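Local coordinates for chintase (PDB 5YUQ), which hydrolyses chitin as a glycoside hydrolase of family 18, probably threading the polysaccharide chain through a tunnel-shaped active site, at residues Ile17-Asp20 with Lys21-His24; Leu349-Leu352 with Glu353-Asp356; Glu243-Thr246 with Ala247-Leu251; Asp182-Gly185 with Ile186-Asn190. All blocks are in the same frame, centred on the assembly; numbering follows the deposited sequence.

Interaction 1 (Ile17-Asp20 with Lys21-His24); sequences IAWD and KLDH
Residues Ala18-Leu22 fold into a tight turn in which Lys21 N donates to Ala18 O at 2.9 Å, and Leu22 N follows with a weak bond of 3.4 Å to Trp19 O. These successive three-residue closures fit the 3-10 geometry at Trp19 and Asp20. An inverse gamma turn centred on Ala18 leads in, closed by a weak bond from Trp19 N to Ile17 O.

Among the side chains, Leu22 does most of the bridging. Its CG sits between its own backbone N and carbonyl carbon (chi1 55°), which swings both methyls back over the turn: CD2 meets Ile17 CG2 at 4.1 Å, and CD1 approaches Trp19 CE3 obliquely, also at 4.1 Å. Ile17 CG2 in turn rests over the centre of the indole, 3.6 Å above its plane, so one methyl touches both the ring and the leucine. On another side of the turn, Lys21 runs out past Ala18, CD lying 3.9 Å from Ala18 CB, before its amine bonds to Asn363 OD1.

The turn lies in the loop between strands 4-9 and 24-32 of the barrel. Trp19 packs on Glu52 and Ala53 of helix 43-55 and on Ile25 of strand 24-32, while Ala18 and Lys21 lean on Leu362 of helix 360-363.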
ATOM      1  N   ILE A  17      13.768   2.864 -14.417  1.00 21.18           N
ATOM      2  CA  ILE A  17      12.914   3.741 -13.626  1.00 20.70           C
ATOM      3  C   ILE A  17      12.638   5.033 -14.392  1.00 22.50           C
ATOM      4  O   ILE A  17      13.567   5.722 -14.818  1.00 23.11           O
ATOM      5  CB  ILE A  17      13.563   4.051 -12.262  1.00 22.74           C
ATOM      6  CG1 ILE A  17      13.701   2.762 -11.436  1.00 19.83           C
ATOM      7  CG2 ILE A  17      12.752   5.085 -11.497  1.00 19.46           C
ATOM      8  CD1 ILE A  17      14.391   2.966 -10.094  1.00 21.72           C
ATOM      9  N   ALA A  18      11.359   5.347 -14.588  1.00 19.43           N
ATOM     10  CA  ALA A  18      10.975   6.525 -15.366  1.00 21.45           C
ATOM     11  C   ALA A  18      11.056   7.775 -14.504  1.00 22.27           C
ATOM     12  O   ALA A  18      10.036   8.340 -14.110  1.00 18.91           O
ATOM     13  CB  ALA A  18       9.573   6.359 -15.936  1.00 22.47           C
ATOM     14  N   TRP A  19      12.280   8.206 -14.228  1.00 19.85           N
ATOM     15  CA  TRP A  19      12.528   9.303 -13.299  1.00 18.38           C
ATOM     16  C   TRP A  19      11.732  10.566 -13.608  1.00 17.01           C
ATOM     17  O   TRP A  19      11.302  11.266 -12.696  1.00 17.57           O
ATOM     18  CB  TRP A  19      14.019   9.635 -13.279  1.00 18.59           C
ATOM     19  CG  TRP A  19      14.877   8.511 -12.802  1.00 18.59           C
ATOM     20  CD1 TRP A  19      15.695   7.723 -13.556  1.00 21.04           C
ATOM     21  CD2 TRP A  19      14.999   8.047 -11.455  1.00 20.78           C
ATOM     22  NE1 TRP A  19      16.327   6.800 -12.756  1.00 22.84           N
ATOM     23  CE2 TRP A  19      15.915   6.980 -11.462  1.00 19.34           C
ATOM     24  CE3 TRP A  19      14.427   8.440 -10.240  1.00 17.25           C
ATOM     25  CZ2 TRP A  19      16.268   6.294 -10.299  1.00 18.71           C
ATOM     26  CZ3 TRP A  19      14.785   7.765  -9.091  1.00 22.86           C
ATOM     27  CH2 TRP A  19      15.693   6.702  -9.128  1.00 20.91           C
ATOM     28  N   ASP A  20      11.527  10.862 -14.887  1.00 20.17           N
ATOM     29  CA  ASP A  20      10.855  12.111 -15.248  1.00 20.93           C
ATOM     30  C   ASP A  20       9.352  12.062 -14.992  1.00 18.89           C
ATOM     31  O   ASP A  20       8.667  13.077 -15.082  1.00 22.31           O
ATOM     32  CB  ASP A  20      11.163  12.497 -16.700  1.00 22.22           C
ATOM     33  CG  ASP A  20      12.606  12.913 -16.891  1.00 42.59           C
ATOM     34  OD1 ASP A  20      13.097  13.732 -16.082  1.00 44.03           O
ATOM     35  OD2 ASP A  20      13.257  12.412 -17.833  1.00 50.57           O
ATOM     36  N   LYS A  21       8.852  10.881 -14.646  1.00 18.02           N
ATOM     37  CA  LYS A  21       7.424  10.700 -14.403  1.00 16.99           C
ATOM     38  C   LYS A  21       7.069  10.541 -12.921  1.00 16.69           C
ATOM     39  O   LYS A  21       5.941  10.175 -12.577  1.00 19.67           O
ATOM     40  CB  LYS A  21       6.901   9.511 -15.220  1.00 17.00           C
ATOM     41  CG  LYS A  21       7.049   9.702 -16.736  1.00 19.74           C
ATOM     42  CD  LYS A  21       6.692   8.427 -17.493  1.00 19.93           C
ATOM     43  CE  LYS A  21       6.851   8.587 -19.010  1.00 25.26           C
ATOM     44  NZ  LYS A  21       5.842   9.516 -19.573  1.00 27.56           N
ATOM     45  N   LEU A  22       8.020  10.844 -12.042  1.00 15.58           N
ATOM     46  CA  LEU A  22       7.782  10.701 -10.603  1.00 14.48           C
ATOM     47  C   LEU A  22       8.622  11.684  -9.819  1.00 17.19           C
ATOM     48  O   LEU A  22       9.591  12.234 -10.345  1.00 16.87           O
ATOM     49  CB  LEU A  22       8.065   9.262 -10.149  1.00 17.35           C
ATOM     50  CG  LEU A  22       9.448   8.669 -10.455  1.00 16.06           C
ATOM     51  CD1 LEU A  22      10.467   9.014  -9.379  1.00 17.09           C
ATOM     52  CD2 LEU A  22       9.347   7.171 -10.619  1.00 18.16           C
ATOM     53  N   ASP A  23       8.262  11.887  -8.558  1.00 16.27           N
ATOM     54  CA  ASP A  23       8.953  12.857  -7.716  1.00 18.45           C
ATOM     55  C   ASP A  23       9.742  12.215  -6.590  1.00 17.03           C
ATOM     56  O   ASP A  23      10.688  12.801  -6.071  1.00 22.75           O
ATOM     57  CB  ASP A  23       7.934  13.814  -7.101  1.00 20.72           C
ATOM     58  CG  ASP A  23       7.101  14.508  -8.143  1.00 24.50           C
ATOM     59  OD1 ASP A  23       7.679  15.302  -8.912  1.00 21.81           O
ATOM     60  OD2 ASP A  23       5.875  14.275  -8.189  1.00 22.37           O
ATOM     61  N   HIS A  24       9.342  11.014  -6.202  1.00 14.56           N
ATOM     62  CA  HIS A  24       9.813  10.427  -4.965  1.00 12.68           C
ATOM     63  C   HIS A  24       9.844   8.918  -5.132  1.00 14.66           C
ATOM     64  O   HIS A  24       8.861   8.326  -5.563  1.00 15.03           O
ATOM     65  CB  HIS A  24       8.830  10.837  -3.852  1.00 13.49           C
ATOM     66  CG  HIS A  24       9.188  10.356  -2.483  1.00 12.63           C
ATOM     67  ND1 HIS A  24       8.229  10.123  -1.520  1.00 14.12           N
ATOM     68  CD2 HIS A  24      10.383  10.120  -1.890  1.00 14.46           C
ATOM     69  CE1 HIS A  24       8.817   9.742  -0.398  1.00 16.44           C
ATOM     70  NE2 HIS A  24      10.123   9.736  -0.593  1.00 15.87           N
TER

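Interaction 2 (Leu349-Leu352 with Glu353-Asp356); sequences LWSL and EMDD
Ser351 OG donates to Glu353 OE1 at 2.8 Å, arriving on the syn side of the carboxylate and 19° out of its plane. The bond lies just beyond the end of strand 346-350, the last strand of the family 18 TIM barrel, where the chain turns into a short 3-10 segment. Glu353 reaches back because its chain bends at chi2 (-71°), folding the carboxylate over the turn, where Ser351 CB also approaches OE1.

The backbone closes the same turn. Met354 N bonds to Ser351 O at 3.1 Å, and Asp355 N makes a weak bond to Leu352 O. A further weak bond joins Ser351 N to the sulfur, Met354 SD, at 3.5 Å. The Asp355 carboxylate bonds Leu361 N through OD1 and Leu362 N through OD2, in helix 360-363.

The peptide bond between Trp350 and Ser351 is cis, a feature shared with other family 18 chitinases, in which the tryptophan at this position floors the sugar-binding cleft; Trp350 probably does likewise. Its ring meets that of Tyr7, and Ser351 CB lies over one face, 3.8 Å above the plane and offset toward the rim. Met354 runs extended beyond CG and makes an oblique Met-aromatic contact, SD standing 5.4 Å from the centroid of the Trp350 five-membered ring. Of its atoms the terminal methyl comes nearest the ring: Met354 CE is 3.8 Å from both Trp350 CD1 and NE1, and 3.5 Å from Ser351 OG.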
ATOM      1  N   LEU A 349       2.049   4.863  -5.576  1.00 12.21           N
ATOM      2  CA  LEU A 349       1.709   3.650  -6.299  1.00 11.61           C
ATOM      3  C   LEU A 349       2.473   2.452  -5.761  1.00 12.80           C
ATOM      4  O   LEU A 349       3.642   2.567  -5.386  1.00 12.62           O
ATOM      5  CB  LEU A 349       1.973   3.826  -7.797  1.00 12.84           C
ATOM      6  CG  LEU A 349       3.433   4.008  -8.219  1.00 13.65           C
ATOM      7  CD1 LEU A 349       4.010   2.679  -8.699  1.00 14.59           C
ATOM      8  CD2 LEU A 349       3.575   5.068  -9.299  1.00 14.36           C
ATOM      9  N   TRP A 350       1.792   1.310  -5.724  1.00 13.30           N
ATOM     10  CA  TRP A 350       2.420   0.030  -5.424  1.00 11.40           C
ATOM     11  C   TRP A 350       2.178  -0.934  -6.580  1.00 11.73           C
ATOM     12  O   TRP A 350       1.033  -1.312  -6.823  1.00 13.18           O
ATOM     13  CB  TRP A 350       1.831  -0.602  -4.145  1.00 12.71           C
ATOM     14  CG  TRP A 350       2.507  -1.907  -3.863  1.00 12.78           C
ATOM     15  CD1 TRP A 350       2.236  -3.123  -4.440  1.00 14.32           C
ATOM     16  CD2 TRP A 350       3.613  -2.112  -2.993  1.00 13.45           C
ATOM     17  NE1 TRP A 350       3.104  -4.073  -3.961  1.00 16.32           N
ATOM     18  CE2 TRP A 350       3.959  -3.476  -3.066  1.00 13.35           C
ATOM     19  CE3 TRP A 350       4.340  -1.278  -2.137  1.00 12.71           C
ATOM     20  CZ2 TRP A 350       5.007  -4.017  -2.324  1.00 13.40           C
ATOM     21  CZ3 TRP A 350       5.375  -1.814  -1.404  1.00 14.27           C
ATOM     22  CH2 TRP A 350       5.702  -3.168  -1.500  1.00 14.50           C
ATOM     23  N   SER A 351       3.219  -1.349  -7.304  1.00 12.78           N
ATOM     24  CA  SER A 351       4.577  -0.829  -7.214  1.00 14.18           C
ATOM     25  C   SER A 351       5.114  -0.703  -8.647  1.00 14.99           C
ATOM     26  O   SER A 351       4.536  -1.254  -9.594  1.00 13.67           O
ATOM     27  CB  SER A 351       5.462  -1.749  -6.365  1.00 13.60           C
ATOM     28  OG  SER A 351       5.400  -3.082  -6.851  1.00 16.59           O
ATOM     29  N   LEU A 352       6.217   0.020  -8.800  1.00 13.85           N
ATOM     30  CA  LEU A 352       6.630   0.541 -10.100  1.00 13.18           C
ATOM     31  C   LEU A 352       6.937  -0.514 -11.154  1.00 13.76           C
ATOM     32  O   LEU A 352       6.675  -0.304 -12.340  1.00 15.96           O
ATOM     33  CB  LEU A 352       7.827   1.482  -9.913  1.00 14.29           C
ATOM     34  CG  LEU A 352       8.235   2.292 -11.138  1.00 14.52           C
ATOM     35  CD1 LEU A 352       7.057   3.093 -11.660  1.00 17.23           C
ATOM     36  CD2 LEU A 352       9.394   3.215 -10.789  1.00 14.99           C
ATOM     37  N   GLU A 353       7.476  -1.653 -10.732  1.00 13.25           N
ATOM     38  CA  GLU A 353       7.905  -2.657 -11.700  1.00 12.93           C
ATOM     39  C   GLU A 353       6.714  -3.343 -12.365  1.00 15.55           C
ATOM     40  O   GLU A 353       6.877  -4.064 -13.344  1.00 15.66           O
ATOM     41  CB  GLU A 353       8.847  -3.674 -11.041  1.00 14.33           C
ATOM     42  CG  GLU A 353       8.160  -4.857 -10.366  1.00 15.50           C
ATOM     43  CD  GLU A 353       7.427  -4.504  -9.090  1.00 15.38           C
ATOM     44  OE1 GLU A 353       7.559  -3.366  -8.574  1.00 15.28           O
ATOM     45  OE2 GLU A 353       6.712  -5.389  -8.572  1.00 16.04           O
ATOM     46  N   MET A 354       5.539  -3.085 -11.847  1.00 14.10           N
ATOM     47  CA  MET A 354       4.322  -3.711 -12.345  1.00 13.34           C
ATOM     48  C   MET A 354       3.733  -3.079 -13.595  1.00 14.62           C
ATOM     49  O   MET A 354       2.925  -3.653 -14.224  1.00 13.64           O
ATOM     50  CB  MET A 354       3.211  -3.772 -11.262  1.00 12.05           C
ATOM     51  CG  MET A 354       3.633  -4.467 -10.014  1.00 14.83           C
ATOM     52  SD  MET A 354       2.191  -4.299  -8.851  1.00 13.69           S
ATOM     53  CE  MET A 354       2.759  -5.353  -7.484  1.00 15.43           C
ATOM     54  N   ASP A 355       4.183  -1.868 -13.893  1.00 15.21           N
ATOM     55  CA  ASP A 355       3.691  -1.152 -15.062  1.00 13.22           C
ATOM     56  C   ASP A 355       4.238  -1.808 -16.321  1.00 17.71           C
ATOM     57  O   ASP A 355       5.237  -2.536 -16.269  1.00 14.54           O
ATOM     58  CB  ASP A 355       4.132   0.314 -15.008  1.00 15.47           C
ATOM     59  CG  ASP A 355       3.192   1.233 -15.762  1.00 14.78           C
ATOM     60  OD1 ASP A 355       2.257   0.751 -16.444  1.00 14.65           O
ATOM     61  OD2 ASP A 355       3.396   2.448 -15.677  1.00 15.64           O
ATOM     62  N   ASP A 356       3.581  -1.565 -17.448  1.00 13.10           N
ATOM     63  CA  ASP A 356       4.093  -2.078 -18.720  1.00 12.90           C
ATOM     64  C   ASP A 356       5.240  -1.214 -19.245  1.00 14.52           C
ATOM     65  O   ASP A 356       5.605  -0.199 -18.645  1.00 18.21           O
ATOM     66  CB  ASP A 356       2.962  -2.238 -19.747  1.00 16.54           C
ATOM     67  CG  ASP A 356       2.259  -0.931 -20.071  1.00 14.91           C
ATOM     68  OD1 ASP A 356       2.912   0.139 -20.046  1.00 15.87           O
ATOM     69  OD2 ASP A 356       1.048  -0.978 -20.389  1.00 15.39           O
TER

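Interaction 3 (Glu243-Thr246 with Ala247-Leu251); sequences EPIT and ASTGL
The Gly250 carbonyl is the flat group beside Ile245, whose CG2 approaches Gly250 O to 3.9 Å. In the carbonyl plane, on a lone pair, the same oxygen receives the hydroxyl of Thr249, OG1 to O being 2.9 Å. Hydroxyls and peptide groups carry the contact.

Thr249 OG1 works in both directions. Having given its proton to Gly250 O, it accepts Thr246 N at 3.1 Å with an N-H...O angle of 156°, and Ile245 CG2 packs alongside it at 3.4 Å. The hydroxyl is placed for both bonds by its position between its own backbone N and carbonyl carbon (chi1 64°). That rotation also sets the methyl against the other threonine, Thr249 CG2 to Thr246 OG1 being 3.4 Å.

Thr246 answers with a classical ST turn: its OG1 takes Ser248 N at 3.1 Å, two residues on. The backbone bond from Thr249 N to Thr246 O is weak, but a water bridges Thr246 and Gly250, donating to Thr246 O at 2.6 Å and accepting from Gly250 N. Gly250 itself has a positive phi of 73°, a conformation that favours glycine.

The turn follows strand 228-240 in the alpha+beta insertion that family 18 chitinases of this type carry after the seventh barrel strand. Its inner side is apolar: Ile245 and Pro244 lie on Tyr316 of strand 312-317, Leu251 touches Tyr314 of that strand, and Ile245 and Leu251 both reach Val323 of strand 322-325.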
ATOM      1  N   GLU A 243     -20.644 -18.708  -8.849  1.00 16.30           N
ATOM      2  CA  GLU A 243     -21.420 -18.826 -10.087  1.00 15.50           C
ATOM      3  C   GLU A 243     -20.838 -17.845 -11.094  1.00 15.90           C
ATOM      4  O   GLU A 243     -20.085 -16.948 -10.719  1.00 15.40           O
ATOM      5  CB  GLU A 243     -22.893 -18.494  -9.832  1.00 17.55           C
ATOM      6  CG  GLU A 243     -23.615 -19.441  -8.901  1.00 19.30           C
ATOM      7  CD  GLU A 243     -23.790 -20.817  -9.483  1.00 28.01           C
ATOM      8  OE1 GLU A 243     -23.849 -20.935 -10.724  1.00 29.03           O
ATOM      9  OE2 GLU A 243     -23.884 -21.784  -8.694  1.00 37.18           O
ATOM     10  N   PRO A 244     -21.164 -18.004 -12.378  1.00 14.69           N
ATOM     11  CA  PRO A 244     -20.566 -17.102 -13.370  1.00 13.13           C
ATOM     12  C   PRO A 244     -21.014 -15.651 -13.219  1.00 17.80           C
ATOM     13  O   PRO A 244     -22.121 -15.378 -12.741  1.00 19.80           O
ATOM     14  CB  PRO A 244     -21.064 -17.671 -14.704  1.00 17.82           C
ATOM     15  CG  PRO A 244     -21.305 -19.142 -14.402  1.00 15.31           C
ATOM     16  CD  PRO A 244     -21.834 -19.162 -13.002  1.00 12.72           C
ATOM     17  N   ILE A 245     -20.136 -14.731 -13.605  1.00 16.30           N
ATOM     18  CA  ILE A 245     -20.513 -13.337 -13.754  1.00 15.49           C
ATOM     19  C   ILE A 245     -21.049 -13.152 -15.166  1.00 16.95           C
ATOM     20  O   ILE A 245     -20.537 -13.744 -16.119  1.00 19.08           O
ATOM     21  CB  ILE A 245     -19.323 -12.411 -13.468  1.00 16.98           C
ATOM     22  CG1 ILE A 245     -19.127 -12.283 -11.955  1.00 16.07           C
ATOM     23  CG2 ILE A 245     -19.519 -11.034 -14.113  1.00 16.28           C
ATOM     24  CD1 ILE A 245     -17.959 -11.401 -11.568  1.00 14.58           C
ATOM     25  N   THR A 246     -22.120 -12.373 -15.286  1.00 19.82           N
ATOM     26  CA  THR A 246     -22.699 -12.053 -16.579  1.00 22.01           C
ATOM     27  C   THR A 246     -22.926 -10.554 -16.681  1.00 23.91           C
ATOM     28  O   THR A 246     -22.535  -9.795 -15.797  1.00 22.08           O
ATOM     29  CB  THR A 246     -24.049 -12.767 -16.795  1.00 24.99           C
ATOM     30  OG1 THR A 246     -25.030 -12.207 -15.918  1.00 24.12           O
ATOM     31  CG2 THR A 246     -23.930 -14.264 -16.541  1.00 26.13           C
ATOM     32  N   ALA A 247     -23.572 -10.127 -17.762  1.00 25.70           N
ATOM     33  CA  ALA A 247     -23.894  -8.715 -17.933  1.00 24.92           C
ATOM     34  C   ALA A 247     -24.889  -8.254 -16.876  1.00 24.85           C
ATOM     35  O   ALA A 247     -25.022  -7.056 -16.624  1.00 30.77           O
ATOM     36  CB  ALA A 247     -24.456  -8.467 -19.321  1.00 28.37           C
ATOM     37  N   SER A 248     -25.591  -9.207 -16.272  1.00 26.39           N
ATOM     38  CA  SER A 248     -26.649  -8.905 -15.311  1.00 25.45           C
ATOM     39  C   SER A 248     -26.197  -8.930 -13.858  1.00 25.38           C
ATOM     40  O   SER A 248     -26.838  -8.323 -13.007  1.00 28.05           O
ATOM     41  CB  SER A 248     -27.810  -9.892 -15.471  1.00 30.83           C
ATOM     42  OG  SER A 248     -28.520  -9.666 -16.673  1.00 42.86           O
ATOM     43  N   THR A 249     -25.109  -9.637 -13.563  1.00 20.58           N
ATOM     44  CA  THR A 249     -24.754  -9.882 -12.165  1.00 20.39           C
ATOM     45  C   THR A 249     -24.025  -8.724 -11.508  1.00 19.86           C
ATOM     46  O   THR A 249     -24.137  -8.527 -10.300  1.00 22.22           O
ATOM     47  CB  THR A 249     -23.866 -11.115 -12.001  1.00 19.25           C
ATOM     48  OG1 THR A 249     -22.618 -10.888 -12.661  1.00 18.00           O
ATOM     49  CG2 THR A 249     -24.545 -12.355 -12.568  1.00 20.15           C
ATOM     50  N   GLY A 250     -23.264  -7.975 -12.295  1.00 21.46           N
ATOM     51  CA  GLY A 250     -22.379  -6.976 -11.730  1.00 18.70           C
ATOM     52  C   GLY A 250     -21.209  -7.675 -11.066  1.00 21.77           C
ATOM     53  O   GLY A 250     -21.029  -8.892 -11.210  1.00 18.72           O
ATOM     54  N   LEU A 251     -20.419  -6.905 -10.326  1.00 18.45           N
ATOM     55  CA  LEU A 251     -19.206  -7.406  -9.694  1.00 19.97           C
ATOM     56  C   LEU A 251     -19.473  -8.135  -8.386  1.00 17.35           C
ATOM     57  O   LEU A 251     -18.769  -9.084  -8.043  1.00 16.31           O
ATOM     58  CB  LEU A 251     -18.254  -6.229  -9.430  1.00 16.40           C
ATOM     59  CG  LEU A 251     -17.049  -6.461  -8.511  1.00 16.48           C
ATOM     60  CD1 LEU A 251     -16.069  -7.448  -9.134  1.00 14.66           C
ATOM     61  CD2 LEU A 251     -16.347  -5.129  -8.200  1.00 15.03           C
TER
HETATM   62  O   HOH W   1     -21.965  -7.484 -14.854  1.00 20.38           O

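Interaction 4 (Asp182-Gly185 with Ile186-Asn190); sequences DVNG and IRDKN
Asp188 folds back on Gly185 through its first torsion: with chi1 at -61°, CG lies beside the backbone N and opposite the carbonyl carbon, and the carboxylate is carried toward the residue three places earlier. There Asp188 OD2 receives Gly185 N at 3.2 Å, nearly straight, on its anti lone pair, the one directed away from the other oxygen. The backbone makes the reverse connection, Asp188 N to Gly185 O at 3.0 Å. Glycine and aspartate are thus joined twice, once through the main chain and once through the side chain.

Asn184 comes up to the carboxylate at about a right angle, the amide and carboxylate planes 69° apart. Its OD1 stands 3.5 Å from Asp188 OD2; the amide is fixed elsewhere, OD1 by Glu207 N and ND2 by Ala193 O. Asp188 OD1 also lies close to Glu207 OE2, so the neighbouring negative charge may raise the proton affinity of one of the two acids.

Water extends the network. One molecule lies 2.9 Å from Asp188 OD2 and can donate to it, though it has several acceptors to serve. Another donates to Gly185 O and to Asn190 O, each at 2.8 Å, linking the turn to the chain beyond it.

Gly185-Asp188 is a type I beta turn whose last side chain returns to the first backbone N-H. It follows Tyr181 and Asp182, the end of the Met-x-Tyr-Asp motif that family 18 enzymes carry after the sixth barrel strand.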
ATOM      1  N   ASP A 182      -6.004  -3.736  -1.786  1.00 13.56           N
ATOM      2  CA  ASP A 182      -6.232  -4.963  -1.029  1.00 14.69           C
ATOM      3  C   ASP A 182      -7.427  -4.793  -0.102  1.00 17.06           C
ATOM      4  O   ASP A 182      -7.436  -5.311   1.016  1.00 18.17           O
ATOM      5  CB  ASP A 182      -5.000  -5.369  -0.216  1.00 18.96           C
ATOM      6  CG  ASP A 182      -3.786  -5.608  -1.075  1.00 22.63           C
ATOM      7  OD1 ASP A 182      -3.935  -5.867  -2.289  1.00 20.53           O
ATOM      8  OD2 ASP A 182      -2.670  -5.536  -0.527  1.00 26.00           O
ATOM      9  N   VAL A 183      -8.436  -4.072  -0.571  1.00 13.67           N
ATOM     10  CA  VAL A 183      -9.574  -3.747   0.274  1.00 13.97           C
ATOM     11  C   VAL A 183     -10.461  -4.968   0.471  1.00 17.55           C
ATOM     12  O   VAL A 183     -10.850  -5.289   1.598  1.00 20.46           O
ATOM     13  CB  VAL A 183     -10.393  -2.578  -0.293  1.00 15.26           C
ATOM     14  CG1 VAL A 183     -11.657  -2.381   0.537  1.00 15.26           C
ATOM     15  CG2 VAL A 183      -9.559  -1.303  -0.303  1.00 14.89           C
ATOM     16  N   ASN A 184     -10.760  -5.669  -0.617  1.00 16.47           N
ATOM     17  CA  ASN A 184     -11.594  -6.852  -0.515  1.00 17.21           C
ATOM     18  C   ASN A 184     -10.838  -8.127  -0.841  1.00 20.20           C
ATOM     19  O   ASN A 184      -9.818  -8.098  -1.536  1.00 27.88           O
ATOM     20  CB  ASN A 184     -12.824  -6.698  -1.398  1.00 19.30           C
ATOM     21  CG  ASN A 184     -13.710  -5.572  -0.934  1.00 17.42           C
ATOM     22  OD1 ASN A 184     -14.373  -5.686   0.090  1.00 18.35           O
ATOM     23  ND2 ASN A 184     -13.716  -4.472  -1.673  1.00 14.94           N
ATOM     24  N   GLY A 185     -11.328  -9.239  -0.314  1.00 19.44           N
ATOM     25  CA  GLY A 185     -10.719 -10.524  -0.585  1.00 19.50           C
ATOM     26  C   GLY A 185     -11.516 -11.663  -0.002  1.00 20.65           C
ATOM     27  O   GLY A 185     -12.734 -11.568   0.168  1.00 17.96           O
ATOM     28  N   ILE A 186     -10.848 -12.781   0.259  1.00 20.55           N
ATOM     29  CA  ILE A 186     -11.577 -13.964   0.786  1.00 20.93           C
ATOM     30  C   ILE A 186     -12.248 -13.825   2.140  1.00 20.20           C
ATOM     31  O   ILE A 186     -13.021 -14.658   2.489  1.00 23.79           O
ATOM     32  CB  ILE A 186     -10.736 -15.245   0.876  1.00 28.19           C
ATOM     33  CG1 ILE A 186      -9.526 -15.083   1.807  1.00 24.76           C
ATOM     34  CG2 ILE A 186     -10.284 -15.651  -0.487  1.00 28.42           C
ATOM     35  CD1 ILE A 186      -8.902 -16.410   2.124  1.00 29.48           C
ATOM     36  N   ARG A 187     -11.910 -12.778   2.878  1.00 22.50           N
ATOM     37  CA  ARG A 187     -12.566 -12.574   4.163  1.00 24.60           C
ATOM     38  C   ARG A 187     -13.979 -12.037   3.960  1.00 20.64           C
ATOM     39  O   ARG A 187     -14.753 -11.918   4.906  1.00 23.99           O
ATOM     40  CB  ARG A 187     -11.746 -11.637   5.061  1.00 22.50           C
ATOM     41  CG  ARG A 187     -10.613 -12.335   5.818  1.00 33.85           C
ATOM     42  CD  ARG A 187      -9.570 -11.340   6.337  1.00 37.30           C
ATOM     43  NE  ARG A 187      -8.327 -11.413   5.569  1.00 53.69           N
ATOM     44  CZ  ARG A 187      -7.614 -10.358   5.185  1.00 53.72           C
ATOM     45  NH1 ARG A 187      -8.014  -9.132   5.496  1.00 53.32           N
ATOM     46  NH2 ARG A 187      -6.496 -10.527   4.489  1.00 62.98           N
ATOM     47  N   ASP A 188     -14.311 -11.732   2.713  1.00 18.83           N
ATOM     48  CA  ASP A 188     -15.629 -11.215   2.364  1.00 17.00           C
ATOM     49  C   ASP A 188     -16.474 -12.240   1.618  1.00 19.08           C
ATOM     50  O   ASP A 188     -15.954 -13.044   0.841  1.00 19.53           O
ATOM     51  CB  ASP A 188     -15.469  -9.974   1.498  1.00 16.09           C
ATOM     52  CG  ASP A 188     -14.735  -8.885   2.215  1.00 18.32           C
ATOM     53  OD1 ASP A 188     -15.337  -8.310   3.141  1.00 19.68           O
ATOM     54  OD2 ASP A 188     -13.564  -8.621   1.879  1.00 17.96           O
ATOM     55  N   LYS A 189     -17.782 -12.196   1.859  1.00 18.35           N
ATOM     56  CA  LYS A 189     -18.732 -13.104   1.213  1.00 17.68           C
ATOM     57  C   LYS A 189     -18.859 -12.894  -0.299  1.00 17.60           C
ATOM     58  O   LYS A 189     -19.038 -13.857  -1.049  1.00 16.25           O
ATOM     59  CB  LYS A 189     -20.107 -12.968   1.870  1.00 19.32           C
ATOM     60  CG  LYS A 189     -20.204 -13.587   3.263  1.00 33.73           C
ATOM     61  CD  LYS A 189     -20.683 -15.031   3.200  1.00 41.00           C
ATOM     62  CE  LYS A 189     -20.739 -15.671   4.583  1.00 44.33           C
ATOM     63  NZ  LYS A 189     -19.374 -15.886   5.144  1.00 43.93           N
ATOM     64  N   ASN A 190     -18.772 -11.641  -0.735  1.00 17.86           N
ATOM     65  CA  ASN A 190     -18.897 -11.285  -2.142  1.00 14.04           C
ATOM     66  C   ASN A 190     -17.590 -10.734  -2.673  1.00 15.26           C
ATOM     67  O   ASN A 190     -16.762 -10.224  -1.912  1.00 15.42           O
ATOM     68  CB  ASN A 190     -19.993 -10.226  -2.340  1.00 16.57           C
ATOM     69  CG  ASN A 190     -21.373 -10.751  -2.039  1.00 24.67           C
ATOM     70  OD1 ASN A 190     -21.705 -11.881  -2.393  1.00 21.64           O
ATOM     71  ND2 ASN A 190     -22.195  -9.932  -1.392  1.00 26.06           N
TER
HETATM   72  O   HOH W   2     -11.075  -8.156   3.265  1.00 24.29           O
HETATM   73  O   HOH W   3     -13.999  -9.979  -1.716  1.00 14.93           O

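Overall arrangement
Along the chain the order is interaction 1, interaction 4, interaction 3 and interaction 2, all within the family 18 sequence range. Interactions 1 and 2 are direct neighbours, their centres 12 Å apart: Leu352 CD2 packs on Ile17 CG2 at 3.9 Å and on Leu22 CD2, joining the loop after the first barrel strand to the turn that follows the last. Interactions 3 and 4 lie near each other without touching, centres about 17 Å apart and nearest atoms about 6 Å. Interaction 4 lies across the chain's centre from interaction 1. Interaction 2, at the end of the last barrel strand, stays about 7 Å at nearest atoms from interaction 4, without contact; Trp350 there is probably part of the sugar-binding cleft.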